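PHD finger protein 14 (Danio rerio, PDB 7D86) binds histone H3, preferentially unmodified, through its PHD-zinc-knuckle-PHD (PZP) domain and represses PDGFRA expression. Local coordinates at residues Asp24-Cys29 against Thr35-Cys40; Ser74-Pro79 against Ser124-Lys129; Thr160-Gln163 against Leu167-Glu170. All blocks are in the same frame, centred on the assembly; numbering follows the deposited sequence.

Overall arrangement
The three contacts follow one another along the PZP module, each holding ligands of at least one zinc ion. Contact 1, the hairpin of the first PHD finger, bridges two metal sites: His37 and Cys40 serve one zinc, Cys29 the other. In contact 2 Glu76 and Leu77, between the zinc ligands Cys75 and Cys78 of the C2HC finger, meet Tyr126 from the loop leading into the second PHD finger. Contact 3 lies within that finger, where Cys161 binds zinc. Contacts 1 and 2 sit on opposite sides of the chain's centre, their own centres about 26 Å apart. Contacts 2 and 3 touch, Cys78 SG lying 3.1 Å from Thr160 OG1. From contact 3 the side chain of Gln163 reaches the first finger.

Contact 1 (Asp24-Cys29 against Thr35-Cys40); sequences DEIIQC and TVHEGC. With ZN (zinc ion), chain E; ZN (zinc ion), chain F.
Strands 26-28 and 35-37 run antiparallel at 147°, joined by paired backbone bonds between Ile27 and Val36, and a further backbone bond, Glu38 N to Glu25 O (2.9 Å), forms just past the paired residues. On the face of Ile26, Gln28, Thr35 and His37, Ile26 CG1 lies 3.5 Å from His37 CD2, and its CD1 reaches on toward NE2. The opposite face brings Ile27 CG1 beside Val36 CG1, the two side chains pointing the same way. Beyond the strands, Asp24 turns CG away from its backbone N (chi1 -165°), which carries OD1 to Gly39 N at 2.8 Å; the bond is nearly straight but enters from above the carboxylate plane. Glu38 answers from the other segment: its OE1 accepts a bond from Glu25 N at 3.1 Å, again well out of the carboxylate plane. His37 ND1 (2.1 Å) and Cys40 SG bind one zinc ion together with Cys12 and Cys15, while NE2 is hydrogen-bonded to Asn19 O. Cys29 SG ligates the second zinc, with Cys32, Cys64 and Cys67. Asp24 OD1 and Glu38 OE1 come within 4.1 Å, and the hydrogen bond each accepts from a backbone N-H probably offsets part of the repulsion between the two carboxylates.

Contact 2 (Ser74-Pro79 against Ser124-Lys129); sequences SCELCP and SKYGAK. With ZN (zinc ion), chain C.
Tyr126 lays its ring against the backbone of Glu76 and the end of Leu77. Its CB leaves the chain with CG turned away from the carbonyl carbon (chi1 -70°), and this swings the ring across to the zinc knuckle. CD2 comes first, 3.9 Å from Glu76 O. At CE2 the approach tightens to 3.4 Å, with Glu76 O standing over one face of the ring; CZ is also near this carbonyl oxygen. CE1 meets Leu77 CD2 at 3.8 Å, the two side chains crossing at a slant. The tip, OH, rests 3.4 Å from Glu76 CB and also touches Leu77 CD2. Behind this surface, Leu77 N donates to Cys75 SG (3.3 Å), and Cys75 and Cys78 bind a zinc ion that His95 and Cys98 complete. Leu77 also packs on Val94, whereas Tyr126 is backed by Leu118 and Val144. The type II turn from Lys125 to Ala128, with Gly127 at positive phi, closes through Ala128 N to Lys125 O. An N-H bonded to the first thiolate of a Cys-x-x-Cys pair is typical of a zinc knuckle, here the C2HC pre-PHD finger of an extended PHD module.

Contact 3 (Thr160-Gln163 against Leu167-Glu170); sequences TCAQ and LLSE. With ZN (zinc ion), chain D.
Ala162 and Gln163, on helix 159-164, pack closely against Leu167 and Leu168, where the chain leaves the helix for strand 168-170. Ala162 CB points into the contact and meets Leu168 CD2 at 3.7 Å, with Leu167 CB at 4.0 Å. The other methyl of Leu168, CD1, lies 3.5 Å from Gln163 CB; the leucine thus straddles two successive helical residues, one branch on each. Its CG stands away from its own carbonyl carbon (chi1 -55°), which lets both methyls reach the helix. Leu167 N donates back to Ala162 O at 3.0 Å, tilted 34° from the carbonyl plane. This short helix belongs to the second PHD finger and carries Cys161, which binds zinc with Cys131, Cys134 and His158; the strand that follows pairs with strand 181-183. Past CB and CG, which lie along Leu168 CD1, the extended chain of Gln163 ends in NE2, bonded to Cys13 O of the first finger. On the looser side a water donates to Gln163 O at 3.0 Å and accepts from Leu168 N at 3.2 Å, bridging helix and strand where no direct backbone bond joins those two residues. Farther along, Ser169 and Glu170 diverge from the helix, Glu170 being exposed.

Contact 1 (Asp24-Cys29 against Thr35-Cys40)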
loop_
_atom_site.group_PDB
_atom_site.type_symbol
_atom_site.label_atom_id
_atom_site.label_comp_id
_atom_site.label_asym_id
_atom_site.label_seq_id
_atom_site.Cartn_x
_atom_site.Cartn_y
_atom_site.Cartn_z
ATOM N N ASP A 24 0.421 17.509 -8.374
ATOM C CA ASP A 24 0.209 16.076 -8.185
ATOM C C ASP A 24 -1.253 15.758 -8.478
ATOM O O ASP A 24 -2.124 15.934 -7.620
ATOM C CB ASP A 24 0.599 15.652 -6.773
ATOM C CG ASP A 24 0.743 14.152 -6.638
ATOM O OD1 ASP A 24 0.505 13.440 -7.636
ATOM O OD2 ASP A 24 1.100 13.685 -5.536
ATOM N N GLU A 25 -1.517 15.284 -9.692
ATOM C CA GLU A 25 -2.862 14.897 -10.084
ATOM C C GLU A 25 -3.081 13.412 -9.829
ATOM O O GLU A 25 -2.137 12.620 -9.800
ATOM C CB GLU A 25 -3.113 15.217 -11.560
ATOM C CG GLU A 25 -3.144 16.704 -11.870
ATOM C CD GLU A 25 -3.738 17.007 -13.232
ATOM O OE1 GLU A 25 -3.485 16.234 -14.179
ATOM O OE2 GLU A 25 -4.464 18.019 -13.352
ATOM N N ILE A 26 -4.342 13.043 -9.635
ATOM C CA ILE A 26 -4.733 11.645 -9.507
ATOM C C ILE A 26 -5.029 11.118 -10.906
ATOM O O ILE A 26 -6.009 11.521 -11.537
ATOM C CB ILE A 26 -5.941 11.480 -8.578
ATOM C CG1 ILE A 26 -5.528 11.728 -7.123
ATOM C CG2 ILE A 26 -6.563 10.098 -8.742
ATOM C CD1 ILE A 26 -6.617 11.426 -6.111
ATOM N N ILE A 27 -4.181 10.223 -11.396
ATOM C CA ILE A 27 -4.336 9.645 -12.719
ATOM C C ILE A 27 -4.983 8.277 -12.573
ATOM O O ILE A 27 -4.999 7.674 -11.498
ATOM C CB ILE A 27 -2.992 9.543 -13.471
ATOM C CG1 ILE A 27 -2.010 8.683 -12.672
ATOM C CG2 ILE A 27 -2.420 10.932 -13.726
ATOM C CD1 ILE A 27 -0.674 8.481 -13.354
ATOM N N GLN A 28 -5.536 7.779 -13.676
ATOM C CA GLN A 28 -6.300 6.542 -13.664
ATOM C C GLN A 28 -5.825 5.643 -14.792
ATOM O O GLN A 28 -5.636 6.105 -15.925
ATOM C CB GLN A 28 -7.801 6.820 -13.799
ATOM C CG GLN A 28 -8.667 5.576 -13.817
ATOM C CD GLN A 28 -10.142 5.913 -13.720
ATOM O OE1 GLN A 28 -10.620 6.846 -14.370
ATOM N NE2 GLN A 28 -10.868 5.168 -12.893
ATOM N N CYS A 29 -5.633 4.367 -14.484
ATOM C CA CYS A 29 -5.224 3.430 -15.518
ATOM C C CYS A 29 -6.376 3.212 -16.489
ATOM O O CYS A 29 -7.488 2.870 -16.080
ATOM C CB CYS A 29 -4.792 2.103 -14.906
ATOM S SG CYS A 29 -4.298 0.906 -16.155
ATOM N N THR A 35 -6.570 4.072 -9.619
ATOM C CA THR A 35 -6.352 5.506 -9.488
ATOM C C THR A 35 -5.258 5.763 -8.464
ATOM O O THR A 35 -5.222 5.118 -7.413
ATOM C CB THR A 35 -7.637 6.226 -9.065
ATOM O OG1 THR A 35 -8.188 5.575 -7.916
ATOM C CG2 THR A 35 -8.662 6.204 -10.194
ATOM N N VAL A 36 -4.372 6.710 -8.771
ATOM C CA VAL A 36 -3.192 6.943 -7.945
ATOM C C VAL A 36 -2.692 8.354 -8.193
ATOM O O VAL A 36 -2.811 8.890 -9.302
ATOM C CB VAL A 36 -2.101 5.880 -8.238
ATOM C CG1 VAL A 36 -1.583 6.013 -9.675
ATOM C CG2 VAL A 36 -0.958 5.980 -7.230
ATOM N N HIS A 37 -2.165 8.985 -7.136
ATOM C CA HIS A 37 -1.394 10.207 -7.288
ATOM C C HIS A 37 -0.184 9.940 -8.171
ATOM O O HIS A 37 0.484 8.911 -8.031
ATOM C CB HIS A 37 -0.902 10.722 -5.926
ATOM C CG HIS A 37 -1.947 11.402 -5.094
ATOM N ND1 HIS A 37 -2.279 10.971 -3.827
ATOM C CD2 HIS A 37 -2.691 12.512 -5.322
ATOM C CE1 HIS A 37 -3.202 11.770 -3.320
ATOM N NE2 HIS A 37 -3.470 12.712 -4.206
ATOM N N GLU A 38 0.096 10.875 -9.082
ATOM C CA GLU A 38 1.384 10.879 -9.769
ATOM C C GLU A 38 2.531 10.717 -8.776
ATOM O O GLU A 38 3.413 9.869 -8.956
ATOM C CB GLU A 38 1.555 12.179 -10.559
ATOM C CG GLU A 38 0.673 12.314 -11.781
ATOM C CD GLU A 38 0.681 13.728 -12.335
ATOM O OE1 GLU A 38 0.842 14.677 -11.539
ATOM O OE2 GLU A 38 0.530 13.892 -13.561
ATOM N N GLY A 39 2.522 11.522 -7.710
ATOM C CA GLY A 39 3.583 11.488 -6.720
ATOM C C GLY A 39 3.616 10.227 -5.886
ATOM O O GLY A 39 4.647 9.928 -5.279
ATOM N N CYS A 40 2.522 9.471 -5.849
ATOM C CA CYS A 40 2.517 8.199 -5.139
ATOM C C CYS A 40 2.923 7.021 -6.017
ATOM O O CYS A 40 3.021 5.899 -5.510
ATOM C CB CYS A 40 1.137 7.934 -4.529
ATOM S SG CYS A 40 0.704 9.039 -3.163
HETATM ZN ZN ZN E . -1.607 9.198 -3.027
HETATM ZN ZN ZN F . -3.873 -1.015 -14.822
#

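Contact 2 (Ser74-Pro79 against Ser124-Lys129)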
loop_
_atom_site.group_PDB
_atom_site.type_symbol
_atom_site.label_atom_id
_atom_site.label_comp_id
_atom_site.label_asym_id
_atom_site.label_seq_id
_atom_site.Cartn_x
_atom_site.Cartn_y
_atom_site.Cartn_z
ATOM N N SER A 74 -0.164 -10.863 -8.414
ATOM C CA SER A 74 -0.309 -10.998 -6.974
ATOM C C SER A 74 0.884 -10.337 -6.304
ATOM O O SER A 74 1.967 -10.249 -6.885
ATOM C CB SER A 74 -0.396 -12.468 -6.556
ATOM O OG SER A 74 -1.589 -13.064 -7.041
ATOM N N CYS A 75 0.681 -9.860 -5.079
ATOM C CA CYS A 75 1.763 -9.247 -4.326
ATOM C C CYS A 75 2.590 -10.320 -3.632
ATOM O O CYS A 75 2.049 -11.289 -3.094
ATOM C CB CYS A 75 1.205 -8.260 -3.293
ATOM S SG CYS A 75 2.479 -7.341 -2.398
ATOM N N GLU A 76 3.912 -10.144 -3.644
ATOM C CA GLU A 76 4.776 -11.053 -2.904
ATOM C C GLU A 76 4.596 -10.927 -1.398
ATOM O O GLU A 76 5.032 -11.815 -0.656
ATOM C CB GLU A 76 6.242 -10.795 -3.260
ATOM C CG GLU A 76 6.582 -11.109 -4.721
ATOM C CD GLU A 76 6.309 -12.557 -5.074
ATOM O OE1 GLU A 76 6.803 -13.454 -4.353
ATOM O OE2 GLU A 76 5.595 -12.803 -6.070
ATOM N N LEU A 77 3.963 -9.854 -0.930
ATOM C CA LEU A 77 3.989 -9.511 0.484
ATOM C C LEU A 77 2.626 -9.543 1.151
ATOM O O LEU A 77 2.551 -9.320 2.367
ATOM C CB LEU A 77 4.601 -8.116 0.682
ATOM C CG LEU A 77 5.975 -7.842 0.070
ATOM C CD1 LEU A 77 6.312 -6.363 0.250
ATOM C CD2 LEU A 77 7.060 -8.720 0.700
ATOM N N CYS A 78 1.553 -9.800 0.411
ATOM C CA CYS A 78 0.209 -9.758 0.967
ATOM C C CYS A 78 -0.733 -10.489 0.019
ATOM O O CYS A 78 -0.387 -10.711 -1.153
ATOM C CB CYS A 78 -0.265 -8.307 1.176
ATOM S SG CYS A 78 -0.920 -7.574 -0.345
ATOM N N PRO A 79 -1.919 -10.884 0.485
ATOM C CA PRO A 79 -2.843 -11.639 -0.371
ATOM C C PRO A 79 -3.769 -10.801 -1.239
ATOM O O PRO A 79 -4.485 -11.374 -2.073
ATOM C CB PRO A 79 -3.657 -12.453 0.645
ATOM C CG PRO A 79 -3.694 -11.589 1.858
ATOM C CD PRO A 79 -2.338 -10.906 1.904
ATOM N N SER A 124 13.145 -13.807 4.007
ATOM C CA SER A 124 13.108 -14.685 5.167
ATOM C C SER A 124 11.931 -14.395 6.087
ATOM O O SER A 124 11.681 -15.181 7.007
ATOM C CB SER A 124 14.420 -14.567 5.950
ATOM O OG SER A 124 14.539 -13.280 6.541
ATOM N N LYS A 125 11.202 -13.300 5.864
ATOM C CA LYS A 125 10.055 -12.966 6.699
ATOM C C LYS A 125 8.747 -13.556 6.189
ATOM O O LYS A 125 7.755 -13.522 6.923
ATOM C CB LYS A 125 9.880 -11.444 6.810
ATOM C CG LYS A 125 11.080 -10.690 7.349
ATOM C CD LYS A 125 11.255 -10.903 8.833
ATOM C CE LYS A 125 12.508 -10.199 9.321
ATOM N NZ LYS A 125 12.873 -10.627 10.693
ATOM N N TYR A 126 8.706 -14.074 4.960
ATOM C CA TYR A 126 7.443 -14.545 4.392
ATOM C C TYR A 126 6.827 -15.619 5.281
ATOM O O TYR A 126 7.494 -16.585 5.661
ATOM C CB TYR A 126 7.646 -15.111 2.982
ATOM C CG TYR A 126 7.983 -14.124 1.879
ATOM C CD1 TYR A 126 8.624 -12.916 2.143
ATOM C CD2 TYR A 126 7.667 -14.416 0.554
ATOM C CE1 TYR A 126 8.936 -12.024 1.117
ATOM C CE2 TYR A 126 7.974 -13.536 -0.475
ATOM C CZ TYR A 126 8.608 -12.344 -0.189
ATOM O OH TYR A 126 8.913 -11.474 -1.219
ATOM N N GLY A 127 5.551 -15.443 5.614
ATOM C CA GLY A 127 4.834 -16.412 6.422
ATOM C C GLY A 127 5.216 -16.478 7.883
ATOM O O GLY A 127 4.736 -17.372 8.586
ATOM N N ALA A 128 6.052 -15.555 8.372
ATOM C CA ALA A 128 6.529 -15.636 9.750
ATOM C C ALA A 128 5.439 -15.313 10.768
ATOM O O ALA A 128 5.444 -15.866 11.874
ATOM C CB ALA A 128 7.716 -14.694 9.953
ATOM N N LYS A 129 4.516 -14.417 10.431
ATOM C CA LYS A 129 3.475 -13.970 11.342
ATOM C C LYS A 129 2.102 -14.278 10.759
ATOM O O LYS A 129 1.954 -14.524 9.559
ATOM C CB LYS A 129 3.589 -12.461 11.617
ATOM C CG LYS A 129 4.853 -12.057 12.358
ATOM C CD LYS A 129 4.772 -12.481 13.815
ATOM C CE LYS A 129 6.154 -12.603 14.442
ATOM N NZ LYS A 129 6.994 -11.399 14.199
HETATM ZN ZN ZN C . 0.776 -6.288 -1.107
#

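Contact 3 (Thr160-Gln163 against Leu167-Glu170)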
loop_
_atom_site.group_PDB
_atom_site.type_symbol
_atom_site.label_atom_id
_atom_site.label_comp_id
_atom_site.label_asym_id
_atom_site.label_seq_id
_atom_site.Cartn_x
_atom_site.Cartn_y
_atom_site.Cartn_z
ATOM N N THR A 160 -1.958 -4.215 3.316
ATOM C CA THR A 160 -3.213 -3.920 2.631
ATOM C C THR A 160 -4.427 -4.235 3.494
ATOM O O THR A 160 -5.477 -3.598 3.336
ATOM C CB THR A 160 -3.288 -4.684 1.309
ATOM O OG1 THR A 160 -2.942 -6.059 1.523
ATOM C CG2 THR A 160 -2.318 -4.075 0.297
ATOM N N CYS A 161 -4.308 -5.208 4.398
ATOM C CA CYS A 161 -5.379 -5.456 5.353
ATOM C C CYS A 161 -5.521 -4.284 6.315
ATOM O O CYS A 161 -6.638 -3.844 6.612
ATOM C CB CYS A 161 -5.120 -6.765 6.106
ATOM S SG CYS A 161 -5.282 -8.279 5.081
ATOM N N ALA A 162 -4.392 -3.749 6.788
ATOM C CA ALA A 162 -4.435 -2.542 7.604
ATOM C C ALA A 162 -4.955 -1.360 6.799
ATOM O O ALA A 162 -5.704 -0.524 7.320
ATOM C CB ALA A 162 -3.043 -2.243 8.175
ATOM N N GLN A 163 -4.577 -1.274 5.519
ATOM C CA GLN A 163 -5.055 -0.166 4.700
ATOM C C GLN A 163 -6.575 -0.176 4.626
ATOM O O GLN A 163 -7.222 0.875 4.721
ATOM C CB GLN A 163 -4.451 -0.244 3.290
ATOM C CG GLN A 163 -4.771 0.968 2.418
ATOM C CD GLN A 163 -4.348 0.794 0.967
ATOM O OE1 GLN A 163 -4.451 -0.294 0.400
ATOM N NE2 GLN A 163 -3.871 1.875 0.360
ATOM N N LEU A 167 -5.890 2.028 8.830
ATOM C CA LEU A 167 -4.876 2.019 9.884
ATOM C C LEU A 167 -3.516 2.555 9.444
ATOM O O LEU A 167 -2.634 2.728 10.290
ATOM C CB LEU A 167 -4.708 0.594 10.428
ATOM C CG LEU A 167 -5.998 -0.048 10.947
ATOM C CD1 LEU A 167 -5.719 -1.450 11.451
ATOM C CD2 LEU A 167 -6.598 0.807 12.058
ATOM N N LEU A 168 -3.313 2.817 8.155
ATOM C CA LEU A 168 -2.026 3.286 7.654
ATOM C C LEU A 168 -2.007 4.806 7.640
ATOM O O LEU A 168 -2.956 5.442 7.172
ATOM C CB LEU A 168 -1.750 2.757 6.244
ATOM C CG LEU A 168 -1.804 1.248 6.024
ATOM C CD1 LEU A 168 -1.445 0.914 4.579
ATOM C CD2 LEU A 168 -0.860 0.533 6.999
ATOM N N SER A 169 -0.920 5.382 8.159
ATOM C CA SER A 169 -0.749 6.824 8.213
ATOM C C SER A 169 0.593 7.216 7.615
ATOM O O SER A 169 1.552 6.439 7.617
ATOM C CB SER A 169 -0.837 7.354 9.661
ATOM O OG SER A 169 -2.063 7.001 10.276
ATOM N N GLU A 170 0.653 8.441 7.109
ATOM C CA GLU A 170 1.910 9.053 6.696
ATOM C C GLU A 170 2.037 10.384 7.419
ATOM O O GLU A 170 1.149 11.232 7.310
ATOM C CB GLU A 170 1.972 9.253 5.180
ATOM C CG GLU A 170 3.272 9.903 4.702
ATOM C CD GLU A 170 3.310 10.111 3.192
ATOM O OE1 GLU A 170 4.383 10.479 2.670
ATOM O OE2 GLU A 170 2.272 9.904 2.529
HETATM ZN ZN ZN D . -4.209 -10.077 6.066
HETATM O O HOH W 1 -5.387 3.076 5.755
#